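Local coordinates for protein glutathione S-transferase (Vibrio parahaemolyticus, PDB 7MIQ) that probably catalyses the conjugation of glutathione to electrophilic compounds, as a dimeric glutathione S-transferase of the Gtt2 class, at residues P143-R148 with P187-W192. Sequence-based numbering, arbitrary orientation.
Unlike the reference sequence in segment 143-148: T147 (reference Gln).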
loop_
_atom_site.group_PDB
_atom_site.type_symbol
_atom_site.label_atom_id
_atom_site.label_comp_id
_atom_site.label_asym_id
_atom_site.label_seq_id
_atom_site.Cartn_x
_atom_site.Cartn_y
_atom_site.Cartn_z
ATOM N N PRO A 143 5.063 7.362 18.435
ATOM C CA PRO A 143 5.066 8.812 18.699
ATOM C C PRO A 143 4.557 9.631 17.528
ATOM O O PRO A 143 3.846 10.623 17.730
ATOM C CB PRO A 143 6.542 9.113 19.000
ATOM C CG PRO A 143 7.105 7.828 19.463
ATOM C CD PRO A 143 6.384 6.761 18.699
ATOM N N THR A 144 4.905 9.238 16.298
ATOM C CA THR A 144 4.413 9.950 15.123
ATOM C C THR A 144 2.893 9.896 15.045
ATOM O O THR A 144 2.242 10.898 14.721
ATOM C CB THR A 144 5.034 9.361 13.855
ATOM O OG1 THR A 144 6.461 9.433 13.944
ATOM C CG2 THR A 144 4.565 10.119 12.624
ATOM N N LEU A 145 2.308 8.733 15.338
ATOM C CA LEU A 145 0.854 8.615 15.325
ATOM C C LEU A 145 0.223 9.419 16.456
ATOM O O LEU A 145 -0.816 10.061 16.265
ATOM C CB LEU A 145 0.448 7.146 15.423
ATOM C CG LEU A 145 -1.049 6.854 15.330
ATOM C CD1 LEU A 145 -1.623 7.409 14.034
ATOM C CD2 LEU A 145 -1.299 5.348 15.437
ATOM N N ASP A 146 0.826 9.383 17.645
ATOM C CA ASP A 146 0.278 10.139 18.766
ATOM C C ASP A 146 0.310 11.639 18.493
ATOM O O ASP A 146 -0.646 12.356 18.808
ATOM C CB ASP A 146 1.045 9.811 20.045
ATOM C CG ASP A 146 0.428 10.451 21.270
ATOM O OD1 ASP A 146 -0.561 9.898 21.799
ATOM O OD2 ASP A 146 0.921 11.513 21.696
ATOM N N THR A 147 1.404 12.135 17.909
ATOM C CA THR A 147 1.480 13.559 17.598
ATOM C C THR A 147 0.433 13.946 16.563
ATOM O O THR A 147 -0.204 15.002 16.677
ATOM C CB THR A 147 2.886 13.924 17.118
ATOM O OG1 THR A 147 3.822 13.702 18.180
ATOM C CG2 THR A 147 2.949 15.387 16.701
ATOM N N ARG A 148 0.221 13.091 15.559
ATOM C CA ARG A 148 -0.835 13.335 14.584
ATOM C C ARG A 148 -2.195 13.434 15.264
ATOM O O ARG A 148 -2.976 14.351 14.986
ATOM C CB ARG A 148 -0.834 12.230 13.525
ATOM C CG ARG A 148 -1.996 12.301 12.548
ATOM C CD ARG A 148 -2.042 13.640 11.824
ATOM N NE ARG A 148 -3.057 13.646 10.776
ATOM C CZ ARG A 148 -3.387 14.710 10.057
ATOM N NH1 ARG A 148 -2.812 15.886 10.255
ATOM N NH2 ARG A 148 -4.320 14.593 9.117
ATOM N N PRO A 187 -1.441 9.252 25.026
ATOM C CA PRO A 187 -2.833 9.585 25.366
ATOM C C PRO A 187 -3.679 9.961 24.168
ATOM O O PRO A 187 -4.901 9.768 24.206
ATOM C CB PRO A 187 -2.688 10.773 26.333
ATOM C CG PRO A 187 -1.260 10.754 26.781
ATOM C CD PRO A 187 -0.475 10.168 25.653
ATOM N N ASN A 188 -3.074 10.504 23.112
ATOM C CA ASN A 188 -3.849 10.890 21.939
ATOM C C ASN A 188 -4.265 9.669 21.128
ATOM O O ASN A 188 -5.384 9.619 20.606
ATOM C CB ASN A 188 -3.044 11.875 21.094
ATOM C CG ASN A 188 -2.716 13.150 21.858
ATOM O OD1 ASN A 188 -1.557 13.427 22.169
ATOM N ND2 ASN A 188 -3.744 13.922 22.177
ATOM N N ILE A 189 -3.387 8.671 21.017
ATOM C CA ILE A 189 -3.818 7.385 20.474
ATOM C C ILE A 189 -4.931 6.803 21.337
ATOM O O ILE A 189 -5.927 6.281 20.826
ATOM C CB ILE A 189 -2.630 6.414 20.363
ATOM C CG1 ILE A 189 -1.528 7.005 19.483
ATOM C CG2 ILE A 189 -3.095 5.057 19.827
ATOM C CD1 ILE A 189 -0.299 6.108 19.352
ATOM N N ALA A 190 -4.783 6.900 22.659
ATOM C CA ALA A 190 -5.794 6.349 23.555
ATOM C C ALA A 190 -7.131 7.058 23.367
ATOM O O ALA A 190 -8.175 6.407 23.240
ATOM C CB ALA A 190 -5.316 6.448 25.003
ATOM N N ARG A 191 -7.112 8.395 23.341
ATOM C CA ARG A 191 -8.323 9.175 23.077
ATOM C C ARG A 191 -8.993 8.728 21.784
ATOM O O ARG A 191 -10.200 8.457 21.752
ATOM C CB ARG A 191 -7.971 10.666 23.001
ATOM C CG ARG A 191 -9.147 11.638 22.821
ATOM C CD ARG A 191 -9.607 11.808 21.359
ATOM N NE ARG A 191 -8.532 12.187 20.448
ATOM C CZ ARG A 191 -8.623 12.133 19.125
ATOM N NH1 ARG A 191 -9.723 11.709 18.525
ATOM N NH2 ARG A 191 -7.581 12.508 18.385
ATOM N N TRP A 192 -8.223 8.695 20.697
ATOM C CA TRP A 192 -8.763 8.295 19.402
ATOM C C TRP A 192 -9.269 6.858 19.441
ATOM O O TRP A 192 -10.355 6.561 18.929
ATOM C CB TRP A 192 -7.685 8.480 18.330
ATOM C CG TRP A 192 -7.879 7.686 17.063
ATOM C CD1 TRP A 192 -8.587 8.058 15.956
ATOM C CD2 TRP A 192 -7.328 6.395 16.773
ATOM N NE1 TRP A 192 -8.523 7.069 14.999
ATOM C CE2 TRP A 192 -7.754 6.039 15.477
ATOM C CE3 TRP A 192 -6.516 5.504 17.485
ATOM C CZ2 TRP A 192 -7.402 4.826 14.881
ATOM C CZ3 TRP A 192 -6.163 4.303 16.891
ATOM C CH2 TRP A 192 -6.605 3.976 15.601
#
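D146 reaches from helix 127-151 to the N-terminal end of helix 187-196 and takes up two backbone N-H groups of its first turn with a single carboxylate oxygen. The bond from I189 N to D146 OD1 is 3.2 Å long and fairly straight, 158° at the hydrogen; it arrives on the anti side of the carboxylate, out of its plane. N188 N is nearer the same oxygen, at 2.9 Å, but its N-H is bent away from D146 OD1, so that bond is weak. Amides in the first turn have no acceptor within their own helix, and D146 supplies one from helix 127-151. The negative charge also faces the positive end of the helix dipole, which probably steadies it. With CG anti to its own backbone N (chi1 -174°), the D146 carboxylate is carried to the N-terminal turn of helix 187-196. P187, which starts the helix, has no N-H to give; its ring CD lies 3.9 Å from D146 OD1.

Beside this polar grip, I189 lays CG1 against the D146 backbone, 3.7 Å from D146 CA, while I189 CD1 meets L145 CD2 at 4.1 Å, the two side chains crossing at about a right angle. Within helix 127-151, P143 O accepts from both T147 N and T147 OG1, which come from opposite faces of its plane.

The two helix segments cross at 63°, their axes 7.9 Å apart, in the all-helical C-terminal domain of the GST fold. L145 and I189 continue inward onto I171 of helix 162-177, and R191 NH2 and NH1 bond L149 O and E153 O, tying helix 187-196 to the C-terminal end of helix 127-151 and the residues after it.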